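Side-chain contacts in mevalonate diphosphate decarboxylase (Legionella pneumophila, PDB 3LTO), which probably catalyses the ATP-dependent decarboxylation of mevalonate diphosphate to isopentenyl diphosphate in isoprenoid biosynthesis: residues 117-122 with 152-157; 8-13 with 109-114. All coordinates share one frame; numbering follows the deposited sequence.

In the fold
Both contacts set helix 110-129 against an extended or irregular segment of the N-terminal domain: contact 2 involves its first turn, contact 1 the turns that follow. The centre of contact 2 lies about 3 Å from the centre of the chain, that of contact 1 about 13 Å, yet each is only partly buried. Neither has a hydrogen bond between its own segments. In contact 1 an aromatic ring meets the carbons of a threonine and a lysine; in contact 2 small residues bring strand and helix backbones close together. Ser153 of 152-157 hydrogen-bonds Pro8 O and Asn10 ND2 of strand 2-12, joining the two contacts, while Arg152 next to it binds a sulfate.

Contact 1 (117-122 with 152-157); sequences LTKCAS and RSFYAP. With SO4 (sulfate ion), chain C.
Phe154 reaches across to helix 110-129 with the far end of its ring and meets the carbons of Thr118 and Lys119. CE1 of Phe154 lies 3.6 Å from CG of Lys119 and 3.9 Å from its CD; CG approaches obliquely, and the lysine chain runs past the ring in the opposite direction. Thr118 is met at the ring edge, near its plane: its CB is 4.1 Å from CZ of Phe154. With CG of Phe154 anti to its own carbonyl carbon (chi1 -73°), the ring extends to the helix from a backbone that stays well back. Lys119 bends at chi3 (75°), and NZ leaves the ring to bond the carbonyl O of Gln6 on strand 2-12. Thr118 places CG2 beside the ring, while OG1 is held by His79 and by the carbonyl O of Phe114. The contact thus joins a helix of the GHMP-kinase-type N-terminal domain to the loop leading into strand 158-162, with Ala140 and Ser143 of helix 136-144 also touching Phe154. One turn along the helix, Ser122 OG bonds Thr118 O at 2.8 Å from above the carbonyl plane, on the face opposite to Ser122 N. Two residues before Phe154, Arg152 reaches to a bound sulfate. Its NH2 meets sulfate O2 in the guanidinium plane, 2.7 Å away and nearly straight (173°). Tyr16 N, Met17 N and Ser149 OG also bind this ion, consistent with a pocket for a phosphate group.

Contact 2 (8-13 with 109-114); sequences PANIAL and SSASSF
Ser112 presses its CB against the backbone of strand 2-12, 3.4 Å from the carbonyl O of Pro8 and 3.7 Å from the amide N of Ala9. The small Ala9 and Ser112 let strand and helix come close: their CA atoms are 4.6 Å apart. The methyl of Ala9 lies beside the serine hydroxyl, with CB 4.2 Å from Ser112 OG. With chi1 at 55°, that hydroxyl sits between the backbone N and the carbonyl carbon of its own residue, and it is hydrogen-bonded to Ser41 OG on strand 31-47. Further along the strand, ND2 of Asn10 comes within 4.3 Å of CB of Ala111, a loose contact between an amide and a methyl.

A second shell sets these groups in place. Asn10 ND2 donates to Ser149 O and also bonds Ser153 OG, two bonds that fix the amide beside the helix. The same Ser153 hydroxyl bonds Pro8 O, so the carbonyl touched by Ser112 has a polar partner as well. Ser109, just ahead of the helix, accepts the amide of Ser113 at its carbonyl O (2.9 Å) and so closes the first turn. The sequence around this turn resembles the glycine- and serine-rich phosphate-binding motif of GHMP kinases, whose loop runs into the start of a helix. On the strand side, a sulfate held by Arg152 has its nearest atom about 5 Å from the Asn10 side chain.

The axes of 8-12 and 110-114 approach to 6.7 Å at 143°, roughly antiparallel. Ala9 and Ile11 pair with strand 31-47 through backbone hydrogen bonds, and Phe114 stacks edge-to-face on Phe76 of helix 71-87.

Contact 1 (117-122 with 152-157)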
loop_
_atom_site.group_PDB
_atom_site.type_symbol
_atom_site.label_atom_id
_atom_site.label_comp_id
_atom_site.label_asym_id
_atom_site.label_seq_id
_atom_site.Cartn_x
_atom_site.Cartn_y
_atom_site.Cartn_z
ATOM N N LEU A 117 -10.255 -20.143 1.736
ATOM C CA LEU A 117 -9.059 -20.949 1.924
ATOM C C LEU A 117 -8.078 -20.210 2.837
ATOM O O LEU A 117 -7.484 -20.803 3.736
ATOM C CB LEU A 117 -8.376 -21.238 0.579
ATOM C CG LEU A 117 -7.032 -21.979 0.674
ATOM C CD1 LEU A 117 -7.186 -23.244 1.509
ATOM C CD2 LEU A 117 -6.543 -22.331 -0.725
ATOM N N THR A 118 -7.905 -18.913 2.601
ATOM C CA THR A 118 -6.988 -18.135 3.418
ATOM C C THR A 118 -7.404 -18.172 4.887
ATOM O O THR A 118 -6.583 -18.416 5.766
ATOM C CB THR A 118 -6.931 -16.665 2.964
ATOM O OG1 THR A 118 -6.468 -16.593 1.611
ATOM C CG2 THR A 118 -5.986 -15.881 3.867
ATOM N N LYS A 119 -8.684 -17.925 5.137
ATOM C CA LYS A 119 -9.224 -17.922 6.492
ATOM C C LYS A 119 -9.107 -19.283 7.166
ATOM O O LYS A 119 -8.671 -19.377 8.317
ATOM C CB LYS A 119 -10.691 -17.462 6.464
ATOM C CG LYS A 119 -10.834 -16.047 5.933
ATOM C CD LYS A 119 -12.273 -15.663 5.613
ATOM C CE LYS A 119 -13.099 -15.392 6.857
ATOM N NZ LYS A 119 -14.408 -14.768 6.499
ATOM N N CYS A 120 -9.481 -20.341 6.455
ATOM C CA CYS A 120 -9.399 -21.677 7.032
ATOM C C CYS A 120 -7.945 -22.097 7.306
ATOM O O CYS A 120 -7.643 -22.633 8.371
ATOM C CB CYS A 120 -10.061 -22.693 6.105
ATOM S SG CYS A 120 -10.315 -24.313 6.853
ATOM N N ALA A 121 -7.052 -21.850 6.351
ATOM C CA ALA A 121 -5.650 -22.223 6.525
ATOM C C ALA A 121 -5.031 -21.418 7.662
ATOM O O ALA A 121 -4.210 -21.932 8.430
ATOM C CB ALA A 121 -4.865 -21.997 5.217
ATOM N N SER A 122 -5.435 -20.156 7.768
ATOM C CA SER A 122 -4.928 -19.288 8.817
ATOM C C SER A 122 -5.285 -19.865 10.175
ATOM O O SER A 122 -4.454 -19.891 11.081
ATOM C CB SER A 122 -5.503 -17.874 8.680
ATOM O OG SER A 122 -4.885 -17.197 7.604
ATOM N N ARG A 152 -10.720 -8.170 -1.332
ATOM C CA ARG A 152 -11.874 -7.309 -1.090
ATOM C C ARG A 152 -12.992 -8.011 -0.333
ATOM O O ARG A 152 -13.908 -7.356 0.180
ATOM C CB ARG A 152 -12.438 -6.791 -2.406
ATOM C CG ARG A 152 -11.661 -5.663 -3.016
ATOM C CD ARG A 152 -12.471 -5.031 -4.121
ATOM N NE ARG A 152 -11.895 -5.285 -5.427
ATOM C CZ ARG A 152 -12.328 -6.199 -6.284
ATOM N NH1 ARG A 152 -13.358 -6.967 -5.984
ATOM N NH2 ARG A 152 -11.719 -6.331 -7.451
ATOM N N SER A 153 -12.930 -9.338 -0.260
ATOM C CA SER A 153 -13.972 -10.084 0.441
ATOM C C SER A 153 -13.826 -10.089 1.962
ATOM O O SER A 153 -14.709 -10.569 2.665
ATOM C CB SER A 153 -14.036 -11.521 -0.080
ATOM O OG SER A 153 -14.595 -11.548 -1.383
ATOM N N PHE A 154 -12.715 -9.544 2.455
ATOM C CA PHE A 154 -12.435 -9.473 3.887
ATOM C C PHE A 154 -13.060 -8.243 4.550
ATOM O O PHE A 154 -12.873 -8.007 5.749
ATOM C CB PHE A 154 -10.917 -9.456 4.114
ATOM C CG PHE A 154 -10.259 -10.780 3.862
ATOM C CD1 PHE A 154 -10.084 -11.689 4.901
ATOM C CD2 PHE A 154 -9.892 -11.158 2.574
ATOM C CE1 PHE A 154 -9.560 -12.958 4.660
ATOM C CE2 PHE A 154 -9.366 -12.430 2.321
ATOM C CZ PHE A 154 -9.201 -13.329 3.366
ATOM N N TYR A 155 -13.796 -7.457 3.770
ATOM C CA TYR A 155 -14.425 -6.248 4.291
ATOM C C TYR A 155 -15.852 -6.161 3.780
ATOM O O TYR A 155 -16.176 -6.733 2.746
ATOM C CB TYR A 155 -13.626 -5.020 3.841
ATOM C CG TYR A 155 -12.153 -5.137 4.169
ATOM C CD1 TYR A 155 -11.662 -4.756 5.417
ATOM C CD2 TYR A 155 -11.260 -5.698 3.252
ATOM C CE1 TYR A 155 -10.322 -4.932 5.750
ATOM C CE2 TYR A 155 -9.915 -5.882 3.576
ATOM C CZ TYR A 155 -9.455 -5.499 4.829
ATOM O OH TYR A 155 -8.139 -5.709 5.173
ATOM N N ALA A 156 -16.695 -5.442 4.516
ATOM C CA ALA A 156 -18.100 -5.264 4.170
ATOM C C ALA A 156 -18.646 -4.037 4.902
ATOM O O ALA A 156 -18.111 -3.643 5.941
ATOM C CB ALA A 156 -18.888 -6.504 4.567
ATOM N N PRO A 157 -19.715 -3.414 4.368
ATOM C CA PRO A 157 -20.403 -3.815 3.138
ATOM C C PRO A 157 -19.724 -3.346 1.847
ATOM O O PRO A 157 -20.051 -3.825 0.765
ATOM C CB PRO A 157 -21.799 -3.223 3.323
ATOM C CG PRO A 157 -21.501 -1.947 4.038
ATOM C CD PRO A 157 -20.503 -2.398 5.089
HETATM S S SO4 C . -12.526 -7.201 -10.479
HETATM O O1 SO4 C . -12.440 -5.819 -9.979
HETATM O O2 SO4 C . -12.426 -8.111 -9.334
HETATM O O3 SO4 C . -13.815 -7.379 -11.161
HETATM O O4 SO4 C . -11.440 -7.500 -11.421
#

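Contact 2 (8-13 with 109-114)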
loop_
_atom_site.group_PDB
_atom_site.type_symbol
_atom_site.label_atom_id
_atom_site.label_comp_id
_atom_site.label_asym_id
_atom_site.label_seq_id
_atom_site.Cartn_x
_atom_site.Cartn_y
_atom_site.Cartn_z
ATOM N N PRO A 8 -17.386 -14.407 1.780
ATOM C CA PRO A 8 -18.386 -13.918 0.836
ATOM C C PRO A 8 -17.806 -13.501 -0.508
ATOM O O PRO A 8 -16.623 -13.192 -0.621
ATOM C CB PRO A 8 -18.995 -12.743 1.579
ATOM C CG PRO A 8 -17.801 -12.158 2.271
ATOM C CD PRO A 8 -17.044 -13.379 2.780
ATOM N N ALA A 9 -18.643 -13.509 -1.536
ATOM C CA ALA A 9 -18.201 -13.073 -2.846
ATOM C C ALA A 9 -18.372 -11.560 -2.830
ATOM O O ALA A 9 -18.961 -11.007 -1.901
ATOM C CB ALA A 9 -19.066 -13.683 -3.927
ATOM N N ASN A 10 -17.847 -10.884 -3.836
ATOM C CA ASN A 10 -18.003 -9.444 -3.890
ATOM C C ASN A 10 -18.080 -9.058 -5.350
ATOM O O ASN A 10 -17.547 -9.764 -6.208
ATOM C CB ASN A 10 -16.836 -8.741 -3.172
ATOM C CG ASN A 10 -15.559 -8.713 -3.994
ATOM O OD1 ASN A 10 -15.472 -8.015 -5.008
ATOM N ND2 ASN A 10 -14.557 -9.473 -3.556
ATOM N N ILE A 11 -18.772 -7.957 -5.626
ATOM C CA ILE A 11 -18.950 -7.464 -6.988
ATOM C C ILE A 11 -18.406 -6.037 -7.133
ATOM O O ILE A 11 -18.841 -5.109 -6.447
ATOM C CB ILE A 11 -20.440 -7.478 -7.382
ATOM C CG1 ILE A 11 -20.607 -6.971 -8.815
ATOM C CG2 ILE A 11 -21.242 -6.616 -6.421
ATOM C CD1 ILE A 11 -19.968 -7.856 -9.859
ATOM N N ALA A 12 -17.451 -5.877 -8.040
ATOM C CA ALA A 12 -16.812 -4.593 -8.276
ATOM C C ALA A 12 -17.584 -3.617 -9.162
ATOM O O ALA A 12 -18.073 -3.980 -10.231
ATOM C CB ALA A 12 -15.415 -4.830 -8.858
ATOM N N LEU A 13 -17.697 -2.376 -8.691
ATOM C CA LEU A 13 -18.348 -1.296 -9.435
ATOM C C LEU A 13 -17.248 -0.643 -10.295
ATOM O O LEU A 13 -17.497 -0.220 -11.430
ATOM C CB LEU A 13 -18.972 -0.282 -8.465
ATOM C CG LEU A 13 -20.386 -0.601 -7.953
ATOM C CD1 LEU A 13 -20.462 -2.041 -7.505
ATOM C CD2 LEU A 13 -20.763 0.333 -6.815
ATOM N N SER A 109 -16.482 -17.872 -8.560
ATOM C CA SER A 109 -16.294 -18.416 -7.216
ATOM C C SER A 109 -14.870 -18.222 -6.728
ATOM O O SER A 109 -14.567 -18.473 -5.563
ATOM C CB SER A 109 -16.599 -19.911 -7.206
ATOM O OG SER A 109 -15.569 -20.628 -7.871
ATOM N N SER A 110 -13.998 -17.776 -7.627
ATOM C CA SER A 110 -12.591 -17.580 -7.307
ATOM C C SER A 110 -12.351 -16.682 -6.092
ATOM O O SER A 110 -11.734 -17.099 -5.113
ATOM C CB SER A 110 -11.866 -17.010 -8.531
ATOM O OG SER A 110 -10.464 -17.147 -8.406
ATOM N N ALA A 111 -12.839 -15.449 -6.160
ATOM C CA ALA A 111 -12.663 -14.487 -5.079
ATOM C C ALA A 111 -13.028 -15.020 -3.692
ATOM O O ALA A 111 -12.213 -14.963 -2.775
ATOM C CB ALA A 111 -13.467 -13.231 -5.373
ATOM N N SER A 112 -14.249 -15.520 -3.531
ATOM C CA SER A 112 -14.674 -16.035 -2.234
ATOM C C SER A 112 -13.970 -17.344 -1.883
ATOM O O SER A 112 -13.717 -17.618 -0.712
ATOM C CB SER A 112 -16.199 -16.218 -2.192
ATOM O OG SER A 112 -16.660 -17.042 -3.248
ATOM N N SER A 113 -13.643 -18.148 -2.886
ATOM C CA SER A 113 -12.957 -19.409 -2.620
ATOM C C SER A 113 -11.595 -19.168 -1.980
ATOM O O SER A 113 -11.275 -19.763 -0.952
ATOM C CB SER A 113 -12.766 -20.205 -3.910
ATOM O OG SER A 113 -14.017 -20.607 -4.438
ATOM N N PHE A 114 -10.795 -18.300 -2.595
ATOM C CA PHE A 114 -9.468 -18.003 -2.074
ATOM C C PHE A 114 -9.536 -17.340 -0.700
ATOM O O PHE A 114 -8.702 -17.615 0.164
ATOM C CB PHE A 114 -8.672 -17.136 -3.066
ATOM C CG PHE A 114 -8.076 -17.922 -4.218
ATOM C CD1 PHE A 114 -8.820 -18.192 -5.360
ATOM C CD2 PHE A 114 -6.781 -18.432 -4.130
ATOM C CE1 PHE A 114 -8.288 -18.960 -6.394
ATOM C CE2 PHE A 114 -6.239 -19.202 -5.159
ATOM C CZ PHE A 114 -6.994 -19.469 -6.294
#